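Local coordinates for peptidyl-prolyl cis-trans isomerase (PDB 5XB0), which probably catalyses the cis-trans isomerization of peptide bonds preceding proline in proteins, as an FKBP-type peptidyl-prolyl isomerase, at residues A[79-82]-A[83-86]. Sequence-based numbering, arbitrary orientation.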
ATOM      1  N   SER A  79      12.824   0.510   4.782  1.00 15.91           N
ATOM      2  CA  SER A  79      13.208  -0.768   4.203  1.00 16.02           C
ATOM      3  C   SER A  79      12.042  -1.534   3.600  1.00 22.55           C
ATOM      4  O   SER A  79      12.169  -2.719   3.281  1.00 25.91           O
ATOM      5  CB  SER A  79      13.891  -1.635   5.260  1.00 15.60           C
ATOM      6  OG  SER A  79      15.109  -1.051   5.664  1.00 19.80           O
ATOM      7  N   VAL A  80      10.912  -0.858   3.435  1.00 16.74           N
ATOM      8  CA  VAL A  80       9.726  -1.445   2.823  1.00 16.44           C
ATOM      9  C   VAL A  80       9.445  -0.757   1.483  1.00 18.74           C
ATOM     10  O   VAL A  80      10.171   0.166   1.090  1.00 18.85           O
ATOM     11  CB  VAL A  80       8.483  -1.324   3.739  1.00 18.11           C
ATOM     12  CG1 VAL A  80       8.660  -2.185   4.986  1.00 21.51           C
ATOM     13  CG2 VAL A  80       8.234   0.127   4.109  1.00 19.68           C
ATOM     14  N   ILE A  81       8.405  -1.198   0.778  1.00 17.18           N
ATOM     15  CA  ILE A  81       8.077  -0.554  -0.495  1.00 15.92           C
ATOM     16  C   ILE A  81       7.825   0.928  -0.247  1.00 15.66           C
ATOM     17  O   ILE A  81       7.331   1.321   0.817  1.00 14.91           O
ATOM     18  CB  ILE A  81       6.857  -1.189  -1.208  1.00 16.79           C
ATOM     19  CG1 ILE A  81       5.656  -1.274  -0.279  1.00 15.15           C
ATOM     20  CG2 ILE A  81       7.209  -2.582  -1.752  1.00 20.24           C
ATOM     21  CD1 ILE A  81       4.367  -1.632  -0.989  1.00 19.91           C
ATOM     22  N   SER A  82       8.203   1.757  -1.211  1.00 15.29           N
ATOM     23  CA  SER A  82       8.224   3.190  -0.964  1.00 14.58           C
ATOM     24  C   SER A  82       6.833   3.755  -0.687  1.00 13.98           C
ATOM     25  O   SER A  82       6.717   4.758   0.004  1.00 15.30           O
ATOM     26  CB  SER A  82       8.902   3.924  -2.132  1.00 20.83           C
ATOM     27  OG  SER A  82       8.319   3.588  -3.367  1.00 27.79           O
ATOM     28  N   GLY A  83       5.784   3.105  -1.184  1.00 12.82           N
ATOM     29  CA  GLY A  83       4.431   3.546  -0.902  1.00 12.88           C
ATOM     30  C   GLY A  83       4.092   3.461   0.581  1.00 14.68           C
ATOM     31  O   GLY A  83       3.354   4.289   1.103  1.00 14.60           O
ATOM     32  N   TRP A  84       4.624   2.449   1.268  1.00 12.75           N
ATOM     33  CA  TRP A  84       4.455   2.392   2.728  1.00 12.63           C
ATOM     34  C   TRP A  84       5.261   3.499   3.410  1.00 13.61           C
ATOM     35  O   TRP A  84       4.787   4.155   4.341  1.00 13.51           O
ATOM     36  CB  TRP A  84       4.897   1.036   3.290  1.00 12.17           C
ATOM     37  CG  TRP A  84       3.876  -0.070   3.223  1.00 13.14           C
ATOM     38  CD1 TRP A  84       2.949  -0.280   2.245  1.00 15.17           C
ATOM     39  CD2 TRP A  84       3.697  -1.115   4.182  1.00 15.19           C
ATOM     40  NE1 TRP A  84       2.199  -1.398   2.537  1.00 15.39           N
ATOM     41  CE2 TRP A  84       2.645  -1.929   3.720  1.00 16.08           C
ATOM     42  CE3 TRP A  84       4.333  -1.443   5.387  1.00 20.10           C
ATOM     43  CZ2 TRP A  84       2.203  -3.048   4.426  1.00 19.14           C
ATOM     44  CZ3 TRP A  84       3.892  -2.560   6.093  1.00 21.47           C
ATOM     45  CH2 TRP A  84       2.842  -3.349   5.604  1.00 17.73           C
ATOM     46  N   THR A  85       6.498   3.682   2.959  1.00 12.79           N
ATOM     47  CA  THR A  85       7.371   4.684   3.553  1.00 13.91           C
ATOM     48  C   THR A  85       6.715   6.057   3.624  1.00 13.83           C
ATOM     49  O   THR A  85       6.733   6.718   4.654  1.00 14.91           O
ATOM     50  CB  THR A  85       8.677   4.806   2.771  1.00 14.28           C
ATOM     51  OG1 THR A  85       9.297   3.518   2.686  1.00 17.21           O
ATOM     52  CG2 THR A  85       9.621   5.776   3.480  1.00 15.95           C
ATOM     53  N   SER A  86       6.148   6.497   2.510  1.00 14.98           N
ATOM     54  CA  SER A  86       5.542   7.813   2.481  1.00 16.51           C
ATOM     55  C   SER A  86       4.177   7.815   3.150  1.00 14.50           C
ATOM     56  O   SER A  86       3.879   8.700   3.938  1.00 16.36           O
ATOM     57  CB  SER A  86       5.421   8.323   1.044  1.00 18.76           C
ATOM     58  OG  SER A  86       4.719   7.399   0.241  1.00 18.39           O
TER
HETATM   59  O   HOH W   1      11.412   3.362   0.937  1.00 28.52           O
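V80 and I81 meet W84 where the loop after strand 73-76 turns into helix 82-87, the short helix that FKBP domains lay across their curved antiparallel sheet. How a chain can enter a helix and probably line the proline pocket at once is well illustrated here. With CG1 of I81 set between its backbone N and carbonyl carbon (chi1 52°) and the chain then extended, the CG1-CD1 arm lies obliquely against the pyrrole side of the indole, both carbons 3.8 Å from CD1 of W84. V80 meets W84 nearer the backbone, packing on the CB that carries the ring; the two side chains cross at about a right angle, with V80 CG2 3.6 Å from W84 CB. The indole itself reaches the sheet, where the rings of Y56 and F124 meet it edge-to-face. In FKBPs the tryptophan at the start of this helix forms the floor of the proline-binding pocket, and W84 probably does the same. A tartaric acid molecule, probably from the crystallisation liquor, is hydrogen-bonded to N of I81, consistent with a pocket here.

I81 is also the N-cap residue. Its carbonyl O accepts the first helical bond, from N of T85 at 3.3 Å, along with a weak bond from N of W84; S82 O next takes N of S86 at 3.1 Å. OG of S82 is hydrogen-bonded to OE1 of Q105. OG1 of T85 hydrogen-bonds to the carbonyl O of L77, just after strand 73-76, and a water donates to that same OG1 at 2.7 Å while reaching V80 O through a weak bond of 3.4 Å.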